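Glycoside Hydrolase (Bacteroides uniformis, PDB 5T99) probably hydrolyses beta-galactosidic linkages in agarose-derived sugars as a family 2 glycoside hydrolase, and binds the galactose-like iminosugar galacto-isofagomine in its active-site pocket. Local coordinates at residues V231-D236 and T248-M254; L314-N318 and D330-L334; D729-V735 and M787-Q793. One frame throughout, in Å; residues are numbered along the deposited sequence.

Interaction 1 (V231-D236 and T248-M254); sequences VAILND and TLAYINM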
# COMPACT_ATOMS: atom_id res chain seq x y z
N VAL A 231 -6.82 -29.38 -9.56
CA VAL A 231 -5.79 -30.40 -9.26
C VAL A 231 -6.08 -31.25 -8.01
O VAL A 231 -5.41 -32.24 -7.77
CB VAL A 231 -4.38 -29.78 -9.16
CG1 VAL A 231 -4.04 -29.03 -10.44
CG2 VAL A 231 -4.23 -28.85 -7.94
N ALA A 232 -7.07 -30.85 -7.22
CA ALA A 232 -7.48 -31.64 -6.06
C ALA A 232 -8.87 -31.22 -5.63
O ALA A 232 -9.25 -30.06 -5.80
CB ALA A 232 -6.50 -31.47 -4.90
N ILE A 233 -9.63 -32.18 -5.09
CA ILE A 233 -10.97 -31.95 -4.58
C ILE A 233 -11.08 -32.55 -3.18
O ILE A 233 -10.73 -33.72 -2.97
CB ILE A 233 -12.06 -32.51 -5.52
CG1 ILE A 233 -12.18 -31.62 -6.76
CG2 ILE A 233 -13.41 -32.63 -4.80
CD1 ILE A 233 -13.15 -32.12 -7.81
N LEU A 234 -11.55 -31.74 -2.23
CA LEU A 234 -11.73 -32.17 -0.85
C LEU A 234 -13.20 -32.04 -0.54
O LEU A 234 -13.78 -30.97 -0.72
CB LEU A 234 -10.92 -31.32 0.12
CG LEU A 234 -11.18 -31.55 1.63
CD1 LEU A 234 -10.94 -32.99 2.06
CD2 LEU A 234 -10.32 -30.59 2.45
N ASN A 235 -13.80 -33.14 -0.09
CA ASN A 235 -15.18 -33.16 0.32
C ASN A 235 -15.29 -33.03 1.84
O ASN A 235 -14.42 -33.49 2.60
CB ASN A 235 -15.87 -34.42 -0.20
CG ASN A 235 -16.28 -34.30 -1.66
OD1 ASN A 235 -17.20 -33.55 -1.99
ND2 ASN A 235 -15.58 -35.01 -2.53
N ASP A 236 -16.37 -32.39 2.26
CA ASP A 236 -16.67 -32.21 3.68
C ASP A 236 -18.18 -32.09 3.79
O ASP A 236 -18.88 -32.17 2.78
CB ASP A 236 -15.94 -30.95 4.20
CG ASP A 236 -15.83 -30.91 5.71
OD1 ASP A 236 -16.17 -31.92 6.37
OD2 ASP A 236 -15.41 -29.84 6.25
N THR A 248 -17.09 -26.38 10.03
CA THR A 248 -16.51 -27.69 9.82
C THR A 248 -15.10 -27.53 9.30
O THR A 248 -14.79 -26.55 8.62
CB THR A 248 -17.36 -28.55 8.85
OG1 THR A 248 -16.72 -29.82 8.64
CG2 THR A 248 -17.58 -27.84 7.51
N LEU A 249 -14.26 -28.50 9.63
CA LEU A 249 -12.85 -28.53 9.28
C LEU A 249 -12.49 -29.82 8.56
O LEU A 249 -12.91 -30.90 8.95
CB LEU A 249 -12.01 -28.41 10.55
CG LEU A 249 -11.62 -27.00 10.96
CD1 LEU A 249 -11.16 -26.98 12.42
CD2 LEU A 249 -10.52 -26.47 10.05
N ALA A 250 -11.70 -29.68 7.50
CA ALA A 250 -11.18 -30.81 6.73
C ALA A 250 -9.80 -30.45 6.21
O ALA A 250 -9.41 -29.29 6.24
CB ALA A 250 -12.11 -31.11 5.57
N TYR A 251 -9.06 -31.43 5.71
CA TYR A 251 -7.74 -31.19 5.13
C TYR A 251 -7.53 -32.10 3.92
O TYR A 251 -8.17 -33.14 3.78
CB TYR A 251 -6.61 -31.41 6.15
CG TYR A 251 -6.44 -32.87 6.47
CD1 TYR A 251 -5.48 -33.65 5.82
CD2 TYR A 251 -7.30 -33.50 7.37
CE1 TYR A 251 -5.36 -35.01 6.08
CE2 TYR A 251 -7.19 -34.85 7.64
CZ TYR A 251 -6.22 -35.60 6.99
OH TYR A 251 -6.11 -36.92 7.27
N ILE A 252 -6.60 -31.69 3.07
CA ILE A 252 -6.26 -32.46 1.88
C ILE A 252 -4.77 -32.30 1.60
O ILE A 252 -4.21 -31.21 1.82
CB ILE A 252 -7.12 -32.03 0.68
CG1 ILE A 252 -6.85 -32.93 -0.54
CG2 ILE A 252 -6.91 -30.56 0.33
CD1 ILE A 252 -7.86 -32.79 -1.66
N ASN A 253 -4.15 -33.38 1.15
CA ASN A 253 -2.74 -33.40 0.76
C ASN A 253 -2.59 -32.81 -0.65
O ASN A 253 -3.41 -33.07 -1.53
CB ASN A 253 -2.18 -34.83 0.74
CG ASN A 253 -2.15 -35.50 2.11
OD1 ASN A 253 -2.02 -34.84 3.15
ND2 ASN A 253 -2.24 -36.82 2.11
N MET A 254 -1.56 -31.99 -0.82
CA MET A 254 -1.10 -31.52 -2.13
C MET A 254 0.32 -32.04 -2.29
O MET A 254 1.23 -31.58 -1.60
CB MET A 254 -1.07 -29.98 -2.17
CG MET A 254 -2.41 -29.30 -1.92
SD MET A 254 -3.49 -29.51 -3.32
CE MET A 254 -2.84 -28.26 -4.43

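Interaction 2 (L314-N318 and D330-L334); sequences LHHDN and DERKL. With EDO (1,2-ethanediol), chain Q.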
# COMPACT_ATOMS: atom_id res chain seq x y z
N LEU A 314 4.09 2.28 4.05
CA LEU A 314 3.36 3.00 3.00
C LEU A 314 2.01 3.42 3.55
O LEU A 314 1.33 2.62 4.21
CB LEU A 314 3.12 2.10 1.79
CG LEU A 314 4.30 1.70 0.90
CD1 LEU A 314 3.86 0.69 -0.14
CD2 LEU A 314 4.89 2.92 0.23
N HIS A 315 1.63 4.68 3.29
CA HIS A 315 0.26 5.11 3.52
C HIS A 315 -0.59 4.76 2.32
O HIS A 315 -0.07 4.53 1.24
CB HIS A 315 0.15 6.60 3.88
CG HIS A 315 0.33 6.86 5.34
ND1 HIS A 315 -0.49 6.31 6.31
CD2 HIS A 315 1.25 7.61 6.01
CE1 HIS A 315 -0.08 6.70 7.50
NE2 HIS A 315 0.97 7.49 7.35
N HIS A 316 -1.89 4.71 2.54
CA HIS A 316 -2.83 4.15 1.58
C HIS A 316 -3.11 5.00 0.36
O HIS A 316 -3.54 4.46 -0.66
CB HIS A 316 -4.14 3.75 2.25
CG HIS A 316 -4.99 4.91 2.68
ND1 HIS A 316 -4.67 5.70 3.76
CD2 HIS A 316 -6.15 5.39 2.19
CE1 HIS A 316 -5.60 6.62 3.92
NE2 HIS A 316 -6.51 6.46 2.97
N ASP A 317 -2.87 6.32 0.43
CA ASP A 317 -3.09 7.16 -0.75
C ASP A 317 -2.15 6.78 -1.89
O ASP A 317 -1.11 6.11 -1.67
CB ASP A 317 -3.01 8.67 -0.43
CG ASP A 317 -1.59 9.18 -0.23
OD1 ASP A 317 -0.81 9.19 -1.21
OD2 ASP A 317 -1.28 9.64 0.90
N ASN A 318 -2.53 7.18 -3.09
CA ASN A 318 -1.63 7.12 -4.25
C ASN A 318 -1.47 8.51 -4.89
O ASN A 318 -1.59 8.66 -6.10
CB ASN A 318 -2.16 6.08 -5.25
CG ASN A 318 -1.80 4.67 -4.86
OD1 ASN A 318 -0.62 4.35 -4.72
ND2 ASN A 318 -2.81 3.83 -4.69
N ASP A 330 -1.59 0.93 -7.27
CA ASP A 330 -0.94 0.10 -6.23
C ASP A 330 0.13 -0.81 -6.83
O ASP A 330 1.23 -0.89 -6.29
CB ASP A 330 -1.96 -0.74 -5.44
CG ASP A 330 -2.69 0.04 -4.35
OD1 ASP A 330 -2.33 1.18 -4.03
OD2 ASP A 330 -3.65 -0.50 -3.78
N GLU A 331 -0.18 -1.47 -7.94
CA GLU A 331 0.78 -2.35 -8.61
C GLU A 331 2.07 -1.60 -8.95
O GLU A 331 3.16 -2.07 -8.64
CB GLU A 331 0.17 -2.96 -9.87
CG GLU A 331 1.02 -4.07 -10.48
CD GLU A 331 0.50 -4.57 -11.81
OE1 GLU A 331 0.06 -3.75 -12.66
OE2 GLU A 331 0.55 -5.80 -12.02
N ARG A 332 1.93 -0.44 -9.58
CA ARG A 332 3.07 0.42 -9.92
C ARG A 332 3.90 0.77 -8.69
O ARG A 332 5.13 0.61 -8.69
CB ARG A 332 2.57 1.69 -10.60
CG ARG A 332 3.65 2.72 -10.90
CD ARG A 332 3.06 3.85 -11.71
NE ARG A 332 3.99 4.94 -11.91
CZ ARG A 332 4.12 6.02 -11.13
NH1 ARG A 332 3.39 6.19 -10.02
NH2 ARG A 332 5.01 6.95 -11.47
N LYS A 333 3.22 1.24 -7.64
CA LYS A 333 3.88 1.55 -6.37
C LYS A 333 4.68 0.36 -5.83
O LYS A 333 5.83 0.50 -5.50
CB LYS A 333 2.84 2.02 -5.34
CG LYS A 333 3.44 2.49 -4.03
CD LYS A 333 2.49 3.39 -3.26
CE LYS A 333 1.23 2.67 -2.82
NZ LYS A 333 0.30 3.60 -2.12
N LEU A 334 4.07 -0.82 -5.81
CA LEU A 334 4.76 -2.02 -5.34
C LEU A 334 5.91 -2.46 -6.26
O LEU A 334 6.97 -2.87 -5.77
CB LEU A 334 3.76 -3.17 -5.11
CG LEU A 334 2.75 -2.88 -3.98
CD1 LEU A 334 1.70 -3.97 -3.92
CD2 LEU A 334 3.44 -2.77 -2.63
C1 EDO Q . -1.32 0.27 1.55
O1 EDO Q . -2.37 0.96 2.21
C2 EDO Q . -0.01 0.47 2.31
O2 EDO Q . -0.20 0.29 3.72
O HOH W 1 1.69 5.42 -0.43
O HOH W 2 -2.00 2.13 -1.53

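Interaction 3 (D729-V735 and M787-Q793); sequences DLSYITV and MCMLIVQ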
# COMPACT_ATOMS: atom_id res chain seq x y z
N ASP A 729 -7.81 1.21 -15.61
CA ASP A 729 -6.38 1.07 -15.86
C ASP A 729 -5.73 2.36 -16.34
O ASP A 729 -6.37 3.17 -17.01
CB ASP A 729 -6.18 -0.03 -16.92
CG ASP A 729 -4.80 -0.61 -16.91
OD1 ASP A 729 -4.01 -0.36 -15.96
OD2 ASP A 729 -4.50 -1.35 -17.88
N LEU A 730 -4.45 2.54 -16.01
CA LEU A 730 -3.76 3.81 -16.16
C LEU A 730 -2.47 3.65 -16.94
O LEU A 730 -1.83 2.61 -16.87
CB LEU A 730 -3.38 4.35 -14.77
CG LEU A 730 -4.46 4.47 -13.70
CD1 LEU A 730 -3.83 4.74 -12.34
CD2 LEU A 730 -5.44 5.57 -14.06
N SER A 731 -2.09 4.69 -17.67
CA SER A 731 -0.70 4.84 -18.11
C SER A 731 -0.12 6.02 -17.35
O SER A 731 -0.74 7.07 -17.27
CB SER A 731 -0.58 5.06 -19.61
OG SER A 731 0.78 4.91 -20.04
N TYR A 732 1.06 5.82 -16.76
CA TYR A 732 1.82 6.87 -16.09
C TYR A 732 2.90 7.39 -17.04
O TYR A 732 3.92 6.71 -17.27
CB TYR A 732 2.47 6.34 -14.80
CG TYR A 732 1.53 6.23 -13.62
CD1 TYR A 732 1.54 7.19 -12.60
CD2 TYR A 732 0.63 5.17 -13.52
CE1 TYR A 732 0.68 7.08 -11.51
CE2 TYR A 732 -0.23 5.06 -12.44
CZ TYR A 732 -0.20 6.01 -11.44
OH TYR A 732 -1.07 5.88 -10.37
N ILE A 733 2.69 8.59 -17.58
CA ILE A 733 3.58 9.17 -18.58
C ILE A 733 4.50 10.20 -17.92
O ILE A 733 4.07 11.28 -17.55
CB ILE A 733 2.77 9.79 -19.75
CG1 ILE A 733 1.92 8.71 -20.43
CG2 ILE A 733 3.70 10.44 -20.76
CD1 ILE A 733 0.75 9.24 -21.24
N THR A 734 5.77 9.83 -17.76
CA THR A 734 6.79 10.75 -17.27
C THR A 734 6.95 11.89 -18.27
O THR A 734 6.97 11.66 -19.48
CB THR A 734 8.16 10.05 -17.09
OG1 THR A 734 8.03 8.97 -16.16
CG2 THR A 734 9.21 11.05 -16.57
N VAL A 735 7.08 13.11 -17.74
CA VAL A 735 7.20 14.31 -18.55
C VAL A 735 8.52 14.96 -18.21
O VAL A 735 8.72 15.40 -17.09
CB VAL A 735 6.05 15.31 -18.27
CG1 VAL A 735 6.17 16.53 -19.19
CG2 VAL A 735 4.69 14.62 -18.44
N MET A 787 11.00 17.44 -14.06
CA MET A 787 9.99 16.45 -14.41
C MET A 787 8.64 16.68 -13.77
O MET A 787 8.51 17.33 -12.73
CB MET A 787 10.47 15.04 -14.04
CG MET A 787 11.48 14.44 -15.02
SD MET A 787 11.98 12.74 -14.64
CE MET A 787 13.29 13.00 -13.45
N CYS A 788 7.63 16.13 -14.43
CA CYS A 788 6.32 15.99 -13.86
C CYS A 788 5.70 14.71 -14.45
O CYS A 788 6.39 13.94 -15.13
CB CYS A 788 5.49 17.27 -14.07
SG CYS A 788 5.05 17.67 -15.77
N MET A 789 4.43 14.45 -14.16
CA MET A 789 3.85 13.14 -14.42
C MET A 789 2.41 13.29 -14.82
O MET A 789 1.62 13.84 -14.05
CB MET A 789 3.96 12.26 -13.17
CG MET A 789 3.37 10.86 -13.29
SD MET A 789 4.32 9.76 -14.35
CE MET A 789 5.85 9.63 -13.42
N LEU A 790 2.08 12.79 -16.01
CA LEU A 790 0.72 12.80 -16.52
C LEU A 790 0.13 11.41 -16.34
O LEU A 790 0.79 10.42 -16.61
CB LEU A 790 0.73 13.16 -18.02
CG LEU A 790 -0.61 13.05 -18.75
CD1 LEU A 790 -1.57 14.10 -18.21
CD2 LEU A 790 -0.45 13.20 -20.25
N ILE A 791 -1.13 11.35 -15.90
CA ILE A 791 -1.80 10.07 -15.72
C ILE A 791 -3.04 10.03 -16.60
O ILE A 791 -3.93 10.84 -16.45
CB ILE A 791 -2.16 9.81 -14.23
CG1 ILE A 791 -0.91 9.94 -13.34
CG2 ILE A 791 -2.77 8.42 -14.05
CD1 ILE A 791 -1.19 9.99 -11.86
N VAL A 792 -3.09 9.07 -17.52
CA VAL A 792 -4.30 8.88 -18.33
C VAL A 792 -4.96 7.55 -17.98
O VAL A 792 -4.35 6.71 -17.35
CB VAL A 792 -4.03 9.01 -19.86
CG1 VAL A 792 -3.45 10.38 -20.17
CG2 VAL A 792 -3.13 7.89 -20.40
N GLN A 793 -6.22 7.42 -18.37
CA GLN A 793 -7.07 6.29 -18.02
C GLN A 793 -7.93 5.87 -19.19
O GLN A 793 -8.44 6.72 -19.91
CB GLN A 793 -7.97 6.68 -16.86
CG GLN A 793 -8.76 5.52 -16.26
CD GLN A 793 -9.39 5.89 -14.93
OE1 GLN A 793 -9.06 5.31 -13.89
NE2 GLN A 793 -10.29 6.85 -14.95

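Interaction 1 (V231-D236 and T248-M254)
Leu-234 and Ile-252 wedge into each other at the middle of the contact, where two antiparallel strands whose axes come within 7.3 Å of each other meet through side chains and not through a backbone ladder. With CG anti to the backbone N (chi1 172°), Leu-234 reaches to strand 248-254 and sets its two methyls on it: CD1 rests 3.3 Å from Tyr-251 O, and CD2 lies by Tyr-251 C and 3.6 Å from the Ala-250 CB methyl. Ile-252 answers in the reverse direction. Its CG1 branch is also anti to N, and CD1 ends against the other strand, 3.3 Å from Ile-233 O and 3.8 Å from Ala-232 CB. Beyond it the twice-bent chain of Met-254 brings SD to the same alanine methyl, while its CE meets Val-231 CG2, the two side chains crossing at about a right angle. At the other end the seam turns polar. Thr-248 OG1 donates to Asp-236 OD2 at 2.7 Å, meeting the syn side of the carboxylate but 30° out of its plane, with Ala-250 CB packed against the same oxygen.

The outer side is loose by comparison. Ile-233, Asn-235, Leu-249 and Tyr-251 turn away from the seam and are exposed, with Ile-233 leaning on Arg-220 and Tyr-251 on Val-200 of the adjoining strands. A classic beta bulge, Val-231 and Ala-232 both facing Ile-223, lies near the start of strand 230-240. The arrangement is that of a beta-sandwich margin, the outermost strands of two antiparallel sheets closing on each other in an immunoglobulin-like domain of family 2 glycosidases.

Interaction 2 (L314-N318 and D330-L334)
Lys-333 leaves its helix with CG anti to the backbone N, runs nearly straight as far as CD and then bends at chi3 (64°), which carries NZ to the loop and to the amide of Asn-318. On the loop side, Asn-318 has CG anti to its own carbonyl carbon, swinging the amide toward the helix so that its two ends serve two different residues. Its OD1 accepts a bond from Lys-333 NZ at 2.9 Å; the ammonium sits well above the carbonyl plane, 53° out of it. Its ND2 donates to Asp-330 OD1 at 2.8 Å, almost perfectly straight (178°) and in the amide's own plane, although the carboxylate oxygen is approached from above its plane. Gripped at both ends, the amide is fixed in its rotation.

Two waters complete the surroundings of the lysine. One accepts from Lys-333 NZ at 2.8 Å and donates to His-315 O. The other, also 2.8 Å from Lys-333 NZ, donates to His-316 O and to Asp-330 OD1, so this carboxylate oxygen receives two bonds. The ammonium thus donates to the amide and to both waters, with Asp-317 O also close by, and the carboxylate of Asp-330 would probably help to stabilise its charge in this buried setting. Beside the polar cluster, Leu-314 CD1 meets Leu-334 CD2 at 4.3 Å, while a 1,2-ethanediol, probably from the crystallisation liquor, donates from O2 to Leu-314 O.

His-315 turns away from the helix to stack on Trp-162, and its side chain is about 5 Å from the bound galacto-isofagomine at the nearest atoms. This is a beta-alpha loop of a TIM barrel, fastened to the helix that follows it and bordering the active-site pocket.

Interaction 3 (D729-V735 and M787-Q793)
Ile-791 lies alongside the ring of Tyr-732, both side chains pointing the same way, with CD1 of the isoleucine 3.5 Å from Tyr-732 CE1 and its CG2 over one ring face. The same CG2 touches Leu-730 CD2 at 3.9 Å. Met-789, its chain bent at chi2 and chi3, puts SD at the edge of the tyrosine ring, 5.5 Å from the ring centroid, a Met-aromatic contact. Cutting Ile-791 back to an alanine would probably open a gap beside the tyrosine ring, leaving it freer to tilt and Leu-730 short of a neighbour.

On the reverse face, Val-735 CB packs on Cys-788 SG at 3.6 Å, and Ile-733 CD1 reaches Val-792 CG2 at 4.2 Å. Between the faces runs a regular antiparallel ladder of six backbone bonds, two in each of the pairs Ser-731/Val-792, Ile-733/Leu-790 and Val-735/Cys-788. At the polar edge, Asp-729 OD1 accepts from Leu-730 N at 2.9 Å and makes a salt bridge with Arg-720, whose carbonyl takes the hydroxyl of Ser-731.

The pair forms the middle of a four-stranded antiparallel sheet, flanked by strands 713-718 and 761-766. The Ile-733 face packs on strand 800-807 of a second sheet, whereas the Tyr-732 face looks toward helix 327-339.

How the interactions relate
The three contacts follow one another along the chain without interleaving, each in a different part of this multidomain enzyme. Interaction 1 joins two sheets of a beta domain at the periphery, its centre about 36 Å from that of interaction 2 and about 46 Å from that of interaction 3. Interaction 2 lies close to the centre of the chain, in the barrel beside the sugar pocket. Interactions 2 and 3 are neighbours, with centres about 15 Å apart: Arg-332 of barrel helix 327-339 forms a cation-pi contact with Tyr-732 and touches Met-789. The helix facing the pocket-side loop therefore also rests on the C-terminal sheet, tying that domain to the catalytic barrel.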